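Local coordinates for protein histone-lysine N-methyltransferase family member SUVH9 (Arabidopsis thaliana, PDB 4NJ5) that takes part in gene silencing, lacks methyltransferase activity, and may bind methylated DNA and recruit RNA polymerase V to chromatin, at residues I117-I122 / E173-R178; V445-D450 / P484-F489. One frame throughout, in Å; residues are numbered along the deposited sequence.

Contact 1 of 2, residues I117-I122 / E173-R178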
ATOM      1  N   ILE A 117     -26.637 -10.773  16.042  1.00 30.98           N
ATOM      2  CA  ILE A 117     -26.370  -9.341  16.023  1.00 33.77           C
ATOM      3  C   ILE A 117     -25.385  -8.996  14.914  1.00 27.89           C
ATOM      4  O   ILE A 117     -24.406  -9.703  14.698  1.00 27.74           O
ATOM      5  CB  ILE A 117     -25.827  -8.845  17.378  1.00 34.25           C
ATOM      6  CG1 ILE A 117     -24.713  -9.766  17.883  1.00 33.75           C
ATOM      7  CG2 ILE A 117     -26.947  -8.776  18.404  1.00 32.57           C
ATOM      8  CD1 ILE A 117     -24.000  -9.250  19.119  1.00 32.78           C
ATOM      9  N   ALA A 118     -25.659  -7.910  14.201  1.00 26.68           N
ATOM     10  CA  ALA A 118     -24.800  -7.481  13.108  1.00 25.13           C
ATOM     11  C   ALA A 118     -23.504  -6.912  13.667  1.00 24.85           C
ATOM     12  O   ALA A 118     -23.529  -6.125  14.609  1.00 25.46           O
ATOM     13  CB  ALA A 118     -25.511  -6.448  12.263  1.00 24.33           C
ATOM     14  N   THR A 119     -22.373  -7.309  13.091  1.00 24.12           N
ATOM     15  CA  THR A 119     -21.081  -6.853  13.599  1.00 28.14           C
ATOM     16  C   THR A 119     -20.312  -6.012  12.587  1.00 28.89           C
ATOM     17  O   THR A 119     -19.332  -5.346  12.938  1.00 26.80           O
ATOM     18  CB  THR A 119     -20.187  -8.032  14.022  1.00 28.01           C
ATOM     19  OG1 THR A 119     -19.970  -8.893  12.898  1.00 24.01           O
ATOM     20  CG2 THR A 119     -20.838  -8.819  15.149  1.00 31.05           C
ATOM     21  N   SER A 120     -20.752  -6.042  11.334  1.00 26.81           N
ATOM     22  CA  SER A 120     -20.024  -5.352  10.284  1.00 28.17           C
ATOM     23  C   SER A 120     -20.880  -5.092   9.054  1.00 28.89           C
ATOM     24  O   SER A 120     -21.644  -5.960   8.621  1.00 29.62           O
ATOM     25  CB  SER A 120     -18.787  -6.162   9.893  1.00 26.23           C
ATOM     26  OG  SER A 120     -17.819  -5.337   9.274  1.00 29.73           O
ATOM     27  N   VAL A 121     -20.743  -3.896   8.489  1.00 19.86           N
ATOM     28  CA  VAL A 121     -21.443  -3.556   7.257  1.00 21.26           C
ATOM     29  C   VAL A 121     -20.496  -3.010   6.198  1.00 19.16           C
ATOM     30  O   VAL A 121     -19.493  -2.371   6.512  1.00 18.95           O
ATOM     31  CB  VAL A 121     -22.580  -2.536   7.492  1.00 20.15           C
ATOM     32  CG1 VAL A 121     -23.699  -3.163   8.311  1.00 20.81           C
ATOM     33  CG2 VAL A 121     -22.044  -1.289   8.171  1.00 20.28           C
ATOM     34  N   ILE A 122     -20.821  -3.280   4.939  1.00 23.05           N
ATOM     35  CA  ILE A 122     -20.099  -2.713   3.816  1.00 25.20           C
ATOM     36  C   ILE A 122     -20.937  -1.587   3.241  1.00 27.41           C
ATOM     37  O   ILE A 122     -22.088  -1.794   2.866  1.00 31.48           O
ATOM     38  CB  ILE A 122     -19.865  -3.749   2.707  1.00 28.71           C
ATOM     39  CG1 ILE A 122     -19.248  -5.025   3.278  1.00 28.38           C
ATOM     40  CG2 ILE A 122     -18.967  -3.169   1.627  1.00 31.01           C
ATOM     41  CD1 ILE A 122     -17.803  -4.866   3.696  1.00 28.91           C
ATOM     42  N   GLU A 173     -21.728  -2.112  18.933  1.00 28.44           N
ATOM     43  CA  GLU A 173     -20.737  -1.458  18.095  1.00 31.19           C
ATOM     44  C   GLU A 173     -20.648  -2.187  16.763  1.00 33.39           C
ATOM     45  O   GLU A 173     -20.340  -3.378  16.722  1.00 38.21           O
ATOM     46  CB  GLU A 173     -19.368  -1.502  18.763  1.00 46.00           C
ATOM     47  CG  GLU A 173     -19.146  -0.466  19.839  1.00 56.09           C
ATOM     48  CD  GLU A 173     -17.802  -0.630  20.530  1.00 65.28           C
ATOM     49  OE1 GLU A 173     -17.405  -1.782  20.806  1.00 67.80           O
ATOM     50  OE2 GLU A 173     -17.133   0.393  20.789  1.00 67.43           O
ATOM     51  N   VAL A 174     -20.903  -1.468  15.677  1.00 23.87           N
ATOM     52  CA  VAL A 174     -20.853  -2.052  14.341  1.00 22.06           C
ATOM     53  C   VAL A 174     -19.695  -1.482  13.524  1.00 21.39           C
ATOM     54  O   VAL A 174     -19.559  -0.268  13.392  1.00 21.62           O
ATOM     55  CB  VAL A 174     -22.174  -1.813  13.588  1.00 26.10           C
ATOM     56  CG1 VAL A 174     -22.062  -2.276  12.146  1.00 22.39           C
ATOM     57  CG2 VAL A 174     -23.329  -2.509  14.299  1.00 27.27           C
ATOM     58  N   ARG A 175     -18.859  -2.360  12.979  1.00 20.75           N
ATOM     59  CA  ARG A 175     -17.790  -1.928  12.086  1.00 25.26           C
ATOM     60  C   ARG A 175     -18.358  -1.511  10.731  1.00 21.71           C
ATOM     61  O   ARG A 175     -19.217  -2.191  10.168  1.00 20.57           O
ATOM     62  CB  ARG A 175     -16.744  -3.032  11.903  1.00 24.00           C
ATOM     63  CG  ARG A 175     -15.998  -3.397  13.181  1.00 23.55           C
ATOM     64  CD  ARG A 175     -14.902  -4.423  12.924  1.00 25.07           C
ATOM     65  NE  ARG A 175     -15.434  -5.718  12.508  1.00 28.60           N
ATOM     66  CZ  ARG A 175     -15.815  -6.679  13.346  1.00 31.95           C
ATOM     67  NH1 ARG A 175     -15.733  -6.493  14.658  1.00 26.54           N
ATOM     68  NH2 ARG A 175     -16.283  -7.826  12.875  1.00 35.52           N
ATOM     69  N   VAL A 176     -17.889  -0.376  10.227  1.00 18.74           N
ATOM     70  CA  VAL A 176     -18.264   0.080   8.897  1.00 18.79           C
ATOM     71  C   VAL A 176     -17.050   0.065   7.977  1.00 23.21           C
ATOM     72  O   VAL A 176     -16.032   0.696   8.268  1.00 25.20           O
ATOM     73  CB  VAL A 176     -18.843   1.505   8.928  1.00 18.40           C
ATOM     74  CG1 VAL A 176     -18.912   2.083   7.518  1.00 17.80           C
ATOM     75  CG2 VAL A 176     -20.214   1.502   9.582  1.00 19.51           C
ATOM     76  N   ILE A 177     -17.155  -0.670   6.876  1.00 18.65           N
ATOM     77  CA  ILE A 177     -16.116  -0.654   5.859  1.00 19.24           C
ATOM     78  C   ILE A 177     -16.681  -0.050   4.582  1.00 21.03           C
ATOM     79  O   ILE A 177     -17.664  -0.551   4.026  1.00 16.29           O
ATOM     80  CB  ILE A 177     -15.562  -2.057   5.546  1.00 22.61           C
ATOM     81  CG1 ILE A 177     -14.798  -2.627   6.744  1.00 22.38           C
ATOM     82  CG2 ILE A 177     -14.640  -1.994   4.328  1.00 22.96           C
ATOM     83  CD1 ILE A 177     -15.672  -3.302   7.785  1.00 25.83           C
ATOM     84  N   ARG A 178     -16.067   1.034   4.122  1.00 17.16           N
ATOM     85  CA  ARG A 178     -16.558   1.705   2.931  1.00 16.28           C
ATOM     86  C   ARG A 178     -15.858   1.213   1.670  1.00 19.78           C
ATOM     87  O   ARG A 178     -14.636   1.061   1.640  1.00 23.73           O
ATOM     88  CB  ARG A 178     -16.470   3.228   3.070  1.00 18.36           C
ATOM     89  CG  ARG A 178     -17.828   3.911   2.924  1.00 21.02           C
ATOM     90  CD  ARG A 178     -17.756   5.416   3.095  1.00 24.13           C
ATOM     91  NE  ARG A 178     -17.750   5.816   4.498  1.00 29.53           N
ATOM     92  CZ  ARG A 178     -18.793   6.341   5.136  1.00 27.67           C
ATOM     93  NH1 ARG A 178     -18.686   6.678   6.414  1.00 23.33           N
ATOM     94  NH2 ARG A 178     -19.941   6.535   4.500  1.00 26.66           N
TER
HETATM   95  O   HOH W   1     -18.783  -5.399  15.938  1.00 22.39           O
HETATM   96  O   HOH W   2     -17.240 -10.250  14.119  1.00 33.21           O

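Contact 2 of 2, residues V445-D450 / P484-F489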
ATOM      1  N   VAL A 445      27.483  -2.323  -0.625  1.00 27.85           N
ATOM      2  CA  VAL A 445      27.698  -1.013  -1.219  1.00 29.08           C
ATOM      3  C   VAL A 445      28.487  -0.159  -0.226  1.00 32.65           C
ATOM      4  O   VAL A 445      28.243  -0.232   0.977  1.00 35.64           O
ATOM      5  CB  VAL A 445      26.342  -0.363  -1.561  1.00 44.83           C
ATOM      6  CG1 VAL A 445      26.457   1.143  -1.673  1.00 48.23           C
ATOM      7  CG2 VAL A 445      25.764  -0.973  -2.840  1.00 46.19           C
ATOM      8  N   ASP A 446      29.454   0.619  -0.710  1.00 49.35           N
ATOM      9  CA  ASP A 446      30.269   1.443   0.185  1.00 54.77           C
ATOM     10  C   ASP A 446      30.390   2.910  -0.221  1.00 51.03           C
ATOM     11  O   ASP A 446      31.078   3.681   0.450  1.00 55.82           O
ATOM     12  CB  ASP A 446      31.663   0.836   0.392  1.00 69.43           C
ATOM     13  CG  ASP A 446      32.431   0.634  -0.908  1.00 77.37           C
ATOM     14  OD1 ASP A 446      32.191   1.366  -1.888  1.00 78.95           O
ATOM     15  OD2 ASP A 446      33.293  -0.269  -0.942  1.00 81.50           O
ATOM     16  N   PHE A 447      29.728   3.304  -1.305  1.00 34.15           N
ATOM     17  CA  PHE A 447      29.832   4.692  -1.751  1.00 31.06           C
ATOM     18  C   PHE A 447      28.965   5.641  -0.924  1.00 31.32           C
ATOM     19  O   PHE A 447      28.058   5.218  -0.208  1.00 33.52           O
ATOM     20  CB  PHE A 447      29.538   4.835  -3.252  1.00 24.81           C
ATOM     21  CG  PHE A 447      28.081   4.733  -3.613  1.00 23.39           C
ATOM     22  CD1 PHE A 447      27.528   3.519  -3.987  1.00 22.82           C
ATOM     23  CD2 PHE A 447      27.270   5.861  -3.617  1.00 22.77           C
ATOM     24  CE1 PHE A 447      26.194   3.428  -4.335  1.00 23.87           C
ATOM     25  CE2 PHE A 447      25.936   5.773  -3.960  1.00 21.62           C
ATOM     26  CZ  PHE A 447      25.399   4.558  -4.319  1.00 25.52           C
ATOM     27  N   ALA A 448      29.255   6.931  -1.027  1.00 28.05           N
ATOM     28  CA  ALA A 448      28.520   7.931  -0.270  1.00 28.59           C
ATOM     29  C   ALA A 448      27.776   8.862  -1.207  1.00 27.76           C
ATOM     30  O   ALA A 448      28.122   8.989  -2.377  1.00 32.14           O
ATOM     31  CB  ALA A 448      29.462   8.719   0.626  1.00 26.52           C
ATOM     32  N   MET A 449      26.748   9.515  -0.679  1.00 24.06           N
ATOM     33  CA  MET A 449      25.948  10.440  -1.457  1.00 23.14           C
ATOM     34  C   MET A 449      25.870  11.782  -0.757  1.00 27.81           C
ATOM     35  O   MET A 449      25.670  11.854   0.458  1.00 29.27           O
ATOM     36  CB  MET A 449      24.533   9.893  -1.647  1.00 21.91           C
ATOM     37  CG  MET A 449      24.485   8.523  -2.284  1.00 30.14           C
ATOM     38  SD  MET A 449      22.802   7.932  -2.524  1.00 43.47           S
ATOM     39  CE  MET A 449      22.179   9.154  -3.668  1.00 19.77           C
ATOM     40  N   ASP A 450      26.032  12.845  -1.529  1.00 24.02           N
ATOM     41  CA  ASP A 450      25.773  14.180  -1.028  1.00 24.54           C
ATOM     42  C   ASP A 450      24.394  14.603  -1.522  1.00 23.65           C
ATOM     43  O   ASP A 450      24.093  14.489  -2.712  1.00 23.14           O
ATOM     44  CB  ASP A 450      26.844  15.154  -1.518  1.00 28.99           C
ATOM     45  CG  ASP A 450      26.711  16.524  -0.891  1.00 31.34           C
ATOM     46  OD1 ASP A 450      27.537  16.864  -0.017  1.00 33.81           O
ATOM     47  OD2 ASP A 450      25.778  17.260  -1.264  1.00 34.63           O
ATOM     48  N   PRO A 484      25.493   0.890  -7.779  1.00 20.94           N
ATOM     49  CA  PRO A 484      24.102   0.682  -8.181  1.00 19.97           C
ATOM     50  C   PRO A 484      23.242   1.846  -7.716  1.00 19.75           C
ATOM     51  O   PRO A 484      23.649   2.590  -6.827  1.00 19.55           O
ATOM     52  CB  PRO A 484      23.712  -0.583  -7.421  1.00 19.83           C
ATOM     53  CG  PRO A 484      24.534  -0.521  -6.182  1.00 24.29           C
ATOM     54  CD  PRO A 484      25.852   0.082  -6.598  1.00 24.60           C
ATOM     55  N   ARG A 485      22.066   2.004  -8.307  1.00 23.33           N
ATOM     56  CA  ARG A 485      21.157   3.051  -7.871  1.00 18.07           C
ATOM     57  C   ARG A 485      20.398   2.632  -6.616  1.00 17.63           C
ATOM     58  O   ARG A 485      20.318   1.449  -6.285  1.00 17.62           O
ATOM     59  CB  ARG A 485      20.196   3.438  -8.996  1.00 17.71           C
ATOM     60  CG  ARG A 485      20.919   3.951 -10.230  1.00 18.48           C
ATOM     61  CD  ARG A 485      19.985   4.610 -11.218  1.00 18.21           C
ATOM     62  NE  ARG A 485      20.740   5.227 -12.303  1.00 20.92           N
ATOM     63  CZ  ARG A 485      21.121   6.500 -12.325  1.00 22.78           C
ATOM     64  NH1 ARG A 485      21.816   6.969 -13.356  1.00 20.34           N
ATOM     65  NH2 ARG A 485      20.805   7.307 -11.321  1.00 19.17           N
ATOM     66  N   VAL A 486      19.864   3.621  -5.911  1.00 17.41           N
ATOM     67  CA  VAL A 486      19.093   3.380  -4.705  1.00 19.08           C
ATOM     68  C   VAL A 486      17.622   3.574  -5.040  1.00 18.28           C
ATOM     69  O   VAL A 486      17.187   4.692  -5.323  1.00 21.18           O
ATOM     70  CB  VAL A 486      19.512   4.356  -3.584  1.00 27.66           C
ATOM     71  CG1 VAL A 486      18.842   3.989  -2.269  1.00 22.87           C
ATOM     72  CG2 VAL A 486      21.032   4.367  -3.432  1.00 26.12           C
ATOM     73  N   MET A 487      16.860   2.483  -5.032  1.00 17.15           N
ATOM     74  CA  MET A 487      15.453   2.539  -5.410  1.00 16.86           C
ATOM     75  C   MET A 487      14.547   2.211  -4.229  1.00 16.17           C
ATOM     76  O   MET A 487      14.799   1.262  -3.488  1.00 18.18           O
ATOM     77  CB  MET A 487      15.173   1.590  -6.575  1.00 19.18           C
ATOM     78  CG  MET A 487      15.997   1.879  -7.820  1.00 16.22           C
ATOM     79  SD  MET A 487      15.627   3.493  -8.523  1.00 22.81           S
ATOM     80  CE  MET A 487      16.502   3.406 -10.087  1.00 16.43           C
ATOM     81  N   LEU A 488      13.492   2.997  -4.061  1.00 15.31           N
ATOM     82  CA  LEU A 488      12.612   2.845  -2.910  1.00 15.32           C
ATOM     83  C   LEU A 488      11.313   2.148  -3.275  1.00 15.05           C
ATOM     84  O   LEU A 488      10.726   2.411  -4.324  1.00 14.85           O
ATOM     85  CB  LEU A 488      12.320   4.205  -2.280  1.00 15.50           C
ATOM     86  CG  LEU A 488      13.572   4.992  -1.899  1.00 15.91           C
ATOM     87  CD1 LEU A 488      13.194   6.354  -1.360  1.00 18.01           C
ATOM     88  CD2 LEU A 488      14.400   4.219  -0.881  1.00 16.32           C
ATOM     89  N   PHE A 489      10.872   1.254  -2.397  1.00 20.24           N
ATOM     90  CA  PHE A 489       9.645   0.507  -2.625  1.00 18.51           C
ATOM     91  C   PHE A 489       8.740   0.596  -1.408  1.00 21.12           C
ATOM     92  O   PHE A 489       9.213   0.581  -0.273  1.00 21.71           O
ATOM     93  CB  PHE A 489       9.960  -0.963  -2.907  1.00 17.51           C
ATOM     94  CG  PHE A 489      10.716  -1.196  -4.186  1.00 17.67           C
ATOM     95  CD1 PHE A 489      12.080  -0.950  -4.260  1.00 15.16           C
ATOM     96  CD2 PHE A 489      10.066  -1.686  -5.307  1.00 17.17           C
ATOM     97  CE1 PHE A 489      12.776  -1.171  -5.433  1.00 15.19           C
ATOM     98  CE2 PHE A 489      10.761  -1.911  -6.489  1.00 17.97           C
ATOM     99  CZ  PHE A 489      12.118  -1.653  -6.550  1.00 15.09           C
TER

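Contact 1 of 2, residues I117-I122 / E173-R178
Ser120, Val121 and Ile122 pair in parallel with Arg175, Val176 and Ile177, joining two neighbouring strands in the mixed sheet of the SRA domain. The short strand axes run 13° apart. Three backbone bonds hold the ladder: Arg175 N to Thr119 O (3.0 Å), Val121 N to Arg175 O (2.8 Å) and Ile177 N to Val121 O (2.9 Å). On the other edge of 117-122, Thr119 and Ser120 both face Asp104 in a classic beta bulge. Water 1 bridges the carbonyls of Thr119 and Glu173 where the strands begin to part. The Arg175 chain bends at chi3 (-66°), which folds its guanidinium back over the Thr119 carbonyl. Thr119 O lies over the centre of one guanidinium face, 3.8 Å from CZ of Arg175. Water 2 sits at the guanidinium edge, in plane, and takes a bond from Arg175 NH2. Leu95 O accepts from both Ser120 OG and Arg175 NE, while Arg175 NH1 reaches the carbonyls of Gly73 and Ile71. The face of Val121 and Val176 is apolar, with their CG2 atoms 3.6 Å apart. A leucine in place of Arg175 would probably leave the carbonyls of Gly73, Ile71 and Leu95 short of a donor and water 2 without its NH2 partner. Arg175 is buried and donates to these neutral carbonyls, so it probably ties their segments to strand 174-180.

Contact 2 of 2, residues V445-D450 / P484-F489
Val445 and Phe447 pack against Pro484, and Met449 reaches Val486, in an apolar contact of the SET domain. No hydrogen bond crosses between the segments, and they do not pair as strands. Even the nearest CA atoms, those of Val445 and Pro484, are 8.0 Å apart, so side chains span the gap.

The tight part is at the proline. Val445 CG2 meets Pro484 CG at 3.6 Å, and the two side chains pass in opposite directions. Phe447 comes alongside Pro484 with one end of its ring. Its CE1 is 4.1 Å from Pro484 CD, and its CZ lies 3.6 Å from the carbonyl O of Pro484. That oxygen approaches the ring obliquely. Chi1 of Phe447 (75°) sets CG between its own backbone N and carbonyl carbon, and the ring extends toward the proline. The Phe447 ring also meets that of Phe483, with the planes at about 40°. This end is also the one nearer solvent: Phe447 and Pro484 are buried, but Val445 is partly exposed, and the neighbouring Asp446 is exposed and poorly ordered.

The looser part lies toward Met449. Its chain runs extended through chi2 (-179°) and then bends at chi3. The sulfur SD rests 4.1 Å from CG2 of Val486, and the two side chains cross obliquely. The same methyl is only distantly approached by Phe447 CZ, at 4.5 Å. Met449 and Val486 are both buried, and Val471 of strand 469-475 also touches Val486.

Strand 448-450 pairs with 393-395, whereas 485-490 lies between 469-475 and 386-389. The tight packing is between residues leading into the two strands, and Met449 with Val486 continues it between the two sheets, in keeping with the SET fold, which is built from several short beta sheets.

Overall arrangement
Contact 1 and contact 2 lie on opposite sides of the centre of the chain, with their centres 46 Å apart. Their nearest atoms are about 24 Å apart, and they share no strand or sheet. They come in series: contact 1 closes within the SRA domain before contact 2 opens in the SET domain. Between them along the chain lies the pre-SET region, whose cysteines bind three zinc ions. Contact 1 stays within one sheet. Contact 2 is made largely by residues leading into strands of two different sheets. Both are away from the zinc sites. They thus belong to separate modules, consistent with an SRA domain that probably serves methylated-DNA binding and a SET domain without methyltransferase activity.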